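Ribosomal-protein-serine acetyltransferase, putative (Vibrio cholerae O1 biovar eltor, PDB 2FCK) is of unproven function but, like other GNAT acetyltransferases, probably transfers an acetyl group from acetyl-CoA to the N-terminal serine or alanine of a protein. Local coordinates at residues 6-11 with 63-68; 137-140 with 145-148. All blocks are in the same frame, centred on the assembly; numbering follows the deposited sequence. Where two conformers were deposited one is given.

Contact 1. Residues 6-11 with 63-68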
loop_
_atom_site.group_PDB
_atom_site.type_symbol
_atom_site.label_atom_id
_atom_site.label_comp_id
_atom_site.label_asym_id
_atom_site.label_seq_id
_atom_site.Cartn_x
_atom_site.Cartn_y
_atom_site.Cartn_z
ATOM N N PRO A 6 3.909 -20.837 11.336
ATOM C CA PRO A 6 4.975 -20.231 12.137
ATOM C C PRO A 6 6.346 -20.917 11.975
ATOM O O PRO A 6 7.359 -20.366 12.424
ATOM C CB PRO A 6 4.471 -20.397 13.582
ATOM C CG PRO A 6 2.954 -20.585 13.462
ATOM C CD PRO A 6 2.730 -21.270 12.143
ATOM N N ASP A 7 6.364 -22.084 11.340
ATOM C CA ASP A 7 7.612 -22.832 11.184
ATOM C C ASP A 7 8.339 -22.502 9.880
ATOM O O ASP A 7 9.456 -23.028 9.609
ATOM C CB ASP A 7 7.327 -24.334 11.253
ATOM C CG ASP A 7 7.079 -24.799 12.662
ATOM O OD1 ASP A 7 7.789 -24.309 13.584
ATOM O OD2 ASP A 7 6.186 -25.658 12.852
ATOM N N PHE A 8 7.711 -21.682 9.063
ATOM C CA PHE A 8 8.258 -21.373 7.740
ATOM C C PHE A 8 9.537 -20.573 7.841
ATOM O O PHE A 8 9.580 -19.586 8.568
ATOM C CB PHE A 8 7.282 -20.509 6.918
ATOM C CG PHE A 8 7.844 -20.083 5.566
ATOM C CD1 PHE A 8 8.199 -18.742 5.322
ATOM C CD2 PHE A 8 8.039 -21.023 4.538
ATOM C CE1 PHE A 8 8.748 -18.341 4.062
ATOM C CE2 PHE A 8 8.561 -20.617 3.280
ATOM C CZ PHE A 8 8.908 -19.282 3.051
ATOM N N GLN A 9 10.577 -21.032 7.131
ATOM C CA GLN A 9 11.883 -20.353 7.134
ATOM C C GLN A 9 12.344 -20.110 5.697
ATOM O O GLN A 9 12.033 -20.892 4.784
ATOM C CB GLN A 9 12.951 -21.170 7.850
ATOM C CG GLN A 9 12.422 -21.864 9.121
ATOM C CD GLN A 9 13.497 -22.422 9.961
ATOM O OE1 GLN A 9 14.539 -22.853 9.450
ATOM N NE2 GLN A 9 13.278 -22.420 11.284
ATOM N N ILE A 10 13.101 -19.033 5.509
ATOM C CA ILE A 10 13.859 -18.882 4.283
ATOM C C ILE A 10 15.313 -19.052 4.692
ATOM O O ILE A 10 15.795 -18.343 5.571
ATOM C CB ILE A 10 13.602 -17.483 3.614
ATOM C CG1 ILE A 10 12.146 -17.273 3.184
ATOM C CG2 ILE A 10 14.546 -17.315 2.400
ATOM C CD1 ILE A 10 11.859 -15.758 2.939
ATOM N N VAL A 11 16.017 -20.016 4.085
ATOM C CA VAL A 11 17.381 -20.352 4.480
ATOM C C VAL A 11 18.327 -20.126 3.306
ATOM O O VAL A 11 18.058 -20.567 2.203
ATOM C CB VAL A 11 17.508 -21.829 4.950
ATOM C CG1 VAL A 11 18.942 -22.100 5.443
ATOM C CG2 VAL A 11 16.475 -22.119 5.999
ATOM N N LEU A 63 1.861 -12.323 15.847
ATOM C CA LEU A 63 0.429 -12.184 15.618
ATOM C C LEU A 63 0.273 -11.840 14.128
ATOM O O LEU A 63 -0.480 -12.522 13.425
ATOM C CB LEU A 63 -0.127 -11.086 16.520
ATOM C CG LEU A 63 -1.646 -10.823 16.507
ATOM C CD1 LEU A 63 -2.436 -12.136 16.534
ATOM C CD2 LEU A 63 -1.994 -9.920 17.685
ATOM N N ASN A 64 1.043 -10.845 13.640
ATOM C CA ASN A 64 0.921 -10.408 12.248
ATOM C C ASN A 64 1.211 -11.556 11.278
ATOM O O ASN A 64 0.474 -11.756 10.295
ATOM C CB ASN A 64 1.771 -9.200 11.929
ATOM C CG ASN A 64 1.531 -8.045 12.874
ATOM O OD1 ASN A 64 2.436 -7.245 13.119
ATOM N ND2 ASN A 64 0.338 -7.949 13.402
ATOM N N TRP A 65 2.217 -12.353 11.601
ATOM C CA TRP A 65 2.586 -13.493 10.743
ATOM C C TRP A 65 1.425 -14.515 10.656
ATOM O O TRP A 65 0.979 -14.897 9.566
ATOM C CB TRP A 65 3.849 -14.091 11.291
ATOM C CG TRP A 65 4.456 -15.309 10.612
ATOM C CD1 TRP A 65 3.880 -16.559 10.445
ATOM C CD2 TRP A 65 5.815 -15.442 10.183
ATOM N NE1 TRP A 65 4.796 -17.437 9.882
ATOM C CE2 TRP A 65 5.983 -16.770 9.714
ATOM C CE3 TRP A 65 6.912 -14.537 10.104
ATOM C CZ2 TRP A 65 7.208 -17.223 9.192
ATOM C CZ3 TRP A 65 8.113 -14.987 9.594
ATOM C CH2 TRP A 65 8.254 -16.326 9.144
ATOM N N VAL A 66 0.897 -14.924 11.799
ATOM C CA VAL A 66 -0.167 -15.947 11.828
ATOM C C VAL A 66 -1.460 -15.385 11.170
ATOM O O VAL A 66 -2.323 -16.137 10.636
ATOM C CB VAL A 66 -0.427 -16.412 13.273
ATOM C CG1 VAL A 66 0.827 -17.119 13.846
ATOM C CG2 VAL A 66 -0.794 -15.216 14.144
ATOM N N LYS A 67 -1.615 -14.058 11.243
ATOM C CA LYS A 67 -2.804 -13.402 10.628
ATOM C C LYS A 67 -2.532 -13.146 9.126
ATOM O O LYS A 67 -3.407 -12.641 8.406
ATOM C CB LYS A 67 -3.119 -12.052 11.306
ATOM C CG LYS A 67 -3.908 -12.112 12.605
ATOM C CD LYS A 67 -3.688 -10.824 13.396
ATOM C CE LYS A 67 -4.841 -9.851 13.295
ATOM N NZ LYS A 67 -4.483 -8.563 13.996
ATOM N N ALA A 68 -1.314 -13.458 8.671
ATOM C CA ALA A 68 -0.865 -13.223 7.283
ATOM C C ALA A 68 -0.856 -11.751 6.835
ATOM O O ALA A 68 -0.928 -11.462 5.638
ATOM C CB ALA A 68 -1.612 -14.114 6.256
#

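Contact 2. Residues 137-140 with 145-148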
loop_
_atom_site.group_PDB
_atom_site.type_symbol
_atom_site.label_atom_id
_atom_site.label_comp_id
_atom_site.label_asym_id
_atom_site.label_seq_id
_atom_site.Cartn_x
_atom_site.Cartn_y
_atom_site.Cartn_z
ATOM N N ILE A 137 10.492 -0.140 -0.942
ATOM C CA ILE A 137 11.248 0.112 0.286
ATOM C C ILE A 137 11.163 1.590 0.616
ATOM O O ILE A 137 11.306 2.377 -0.318
ATOM C CB ILE A 137 12.680 -0.288 0.065
ATOM C CG1 ILE A 137 12.751 -1.814 -0.087
ATOM C CG2 ILE A 137 13.598 0.157 1.214
ATOM C CD1 ILE A 137 13.968 -2.264 -0.724
ATOM N N VAL A 138 10.864 1.972 1.877
ATOM C CA VAL A 138 10.836 3.385 2.284
ATOM C C VAL A 138 11.977 3.585 3.272
ATOM O O VAL A 138 12.005 2.912 4.294
ATOM C CB VAL A 138 9.506 3.795 2.998
ATOM C CG1 VAL A 138 9.508 5.304 3.334
ATOM C CG2 VAL A 138 8.358 3.435 2.065
ATOM N N CYS A 139 12.907 4.473 2.961
ATOM C CA CYS A 139 14.010 4.724 3.887
ATOM C C CYS A 139 13.877 6.087 4.511
ATOM O O CYS A 139 13.442 7.034 3.856
ATOM C CB CYS A 139 15.360 4.674 3.155
ATOM S SG CYS A 139 15.755 3.002 2.592
ATOM N N ASP A 140 14.295 6.208 5.769
ATOM C CA ASP A 140 14.407 7.516 6.392
ATOM C C ASP A 140 15.478 8.263 5.601
ATOM O O ASP A 140 16.574 7.716 5.415
ATOM C CB ASP A 140 14.824 7.351 7.860
ATOM C CG ASP A 140 14.733 8.650 8.645
ATOM O OD1 ASP A 140 15.410 9.622 8.292
ATOM O OD2 ASP A 140 13.939 8.713 9.627
ATOM N N PRO A 145 23.033 4.352 5.340
ATOM C CA PRO A 145 23.332 2.916 5.170
ATOM C C PRO A 145 22.106 2.105 4.687
ATOM O O PRO A 145 22.264 1.202 3.876
ATOM C CB PRO A 145 23.813 2.489 6.564
ATOM C CG PRO A 145 24.424 3.784 7.146
ATOM C CD PRO A 145 23.426 4.839 6.675
ATOM N N SER A 146 20.894 2.483 5.098
ATOM C CA SER A 146 19.686 1.716 4.706
ATOM C C SER A 146 19.399 1.956 3.213
ATOM O O SER A 146 18.937 1.077 2.464
ATOM C CB SER A 146 18.450 2.103 5.561
ATOM O OG SER A 146 18.006 3.440 5.292
ATOM N N GLN A 147 19.667 3.183 2.781
ATOM C CA GLN A 147 19.521 3.506 1.364
ATOM C C GLN A 147 20.547 2.734 0.529
ATOM O O GLN A 147 20.197 2.165 -0.515
ATOM C CB GLN A 147 19.710 5.020 1.159
ATOM C CG GLN A 147 18.710 5.845 1.942
ATOM C CD GLN A 147 19.118 7.311 2.101
ATOM O OE1 GLN A 147 19.774 7.898 1.209
ATOM N NE2 GLN A 147 18.779 7.907 3.247
ATOM N N ALA A 148 21.800 2.738 1.001
ATOM C CA ALA A 148 22.925 2.092 0.302
ATOM C C ALA A 148 22.599 0.582 0.139
ATOM O O ALA A 148 22.859 0.008 -0.911
ATOM C CB ALA A 148 24.259 2.302 1.080
HETATM O O HOH W 1 15.398 3.874 6.877
#

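Contact 1. Residues 6-11 with 63-68
A packing contact without a hydrogen bond across it, in this GNAT fold, seats the indole of Trp-65, in the last turn of helix 51-66, against the N-terminal segment that leads into edge strand 10-11. Residues 6-11 and 63-68 bury 185 Å² between them, much of it on Trp-65. Its first torsion turns CG away from the backbone N (chi1 179°), which directs the side chain from the helix toward the N-terminal segment. There the indole meets two residues with different atoms. Pro-6 CA lies oblique to the ring system, 3.6 Å from Trp-65 NE1, whose N-H is bonded to Thr-5 O, just ahead of Pro-6. The benzo side reaches Phe-8, whose CB packs 4.0 Å from Trp-65 CZ2, an atom that sits at the edge of the phenyl ring and near its plane. Tyr-71 and Phe-73 add edge-to-face rings around the indole, while the Phe-8 ring also meets Phe-125 of helix 114-129. Beyond Trp-65 the helix ends in a Schellman motif, with Ala-68 at positive phi and its N bonded to Trp-65 O. At the exposed margin the side chains of Pro-6 and Val-66 cross nearly at right angles, Pro-6 CG to Val-66 CG1 4.1 Å. Closer in, Phe-8 O approaches the indole edge near the ring plane, 3.4 Å from Trp-65 CZ2.

Contact 2. Residues 137-140 with 145-148
The beta-alpha turn of the GNAT fold, where strand 134-139 gives way to helix 144-152, is tied back on itself by this contact. Cys-139, the last strand residue, comes closest to Gln-147 in the backbone, the CA atoms being 6.2 Å apart, and its buried side chain points at the helix. Its CB rests 3.8 Å from Gln-147 CG. Beyond CG the glutamine chain is extended, which takes its amide past the cysteine to the next residue. There Gln-147 NE2 donates to Asp-140 O over 3.1 Å. The bond is bent, with an N-H...O angle of 140°, and the donor stands 19° out of the carbonyl plane. A second, weak bond from the same nitrogen goes to Pro-141 O, so the amide spans two successive carbonyls of the turn. Water 1 accepts from Asp-140 N at 2.8 Å, and Asp-140 OD1 takes the N-H of Glu-142 within the turn. Ser-146 was modelled in two conformers, so the contacts of its OG are less certain and hold for one of them: there OG lies 3.5 Å from Cys-139 SG, receives a hydrogen bond from water 1 at 3.1 Å and is bonded to Asn-143 O. Strand 134-139 runs between strand 98-105, parallel to it, and antiparallel strand 170-179; Tyr-103 of the former bonds Ser-146 O through its hydroxyl, and Ile-175 and Phe-177 of the latter touch Gln-147 and Cys-139.

Overall arrangement
Contact 1 closes along the chain before contact 2 opens, and the two lie on opposite sides of the chain's centre, with their own centres 24 Å apart and their nearest atoms about 14 Å apart. Their link is the mixed sheet: residues 6-11 reach its edge strand 10-11, whereas residues 137-140 end strand 134-139, which pairs with 98-105 and 170-179. The ranges differ too, since contact 1 joins parts 52 residues apart and contact 2 closes a turn of only a few residues. Contact 1 packs helix 51-66 against the N-terminal segment, and contact 2 bonds helix 144-152 to the end of its preceding strand, two separate attachments within one GNAT fold.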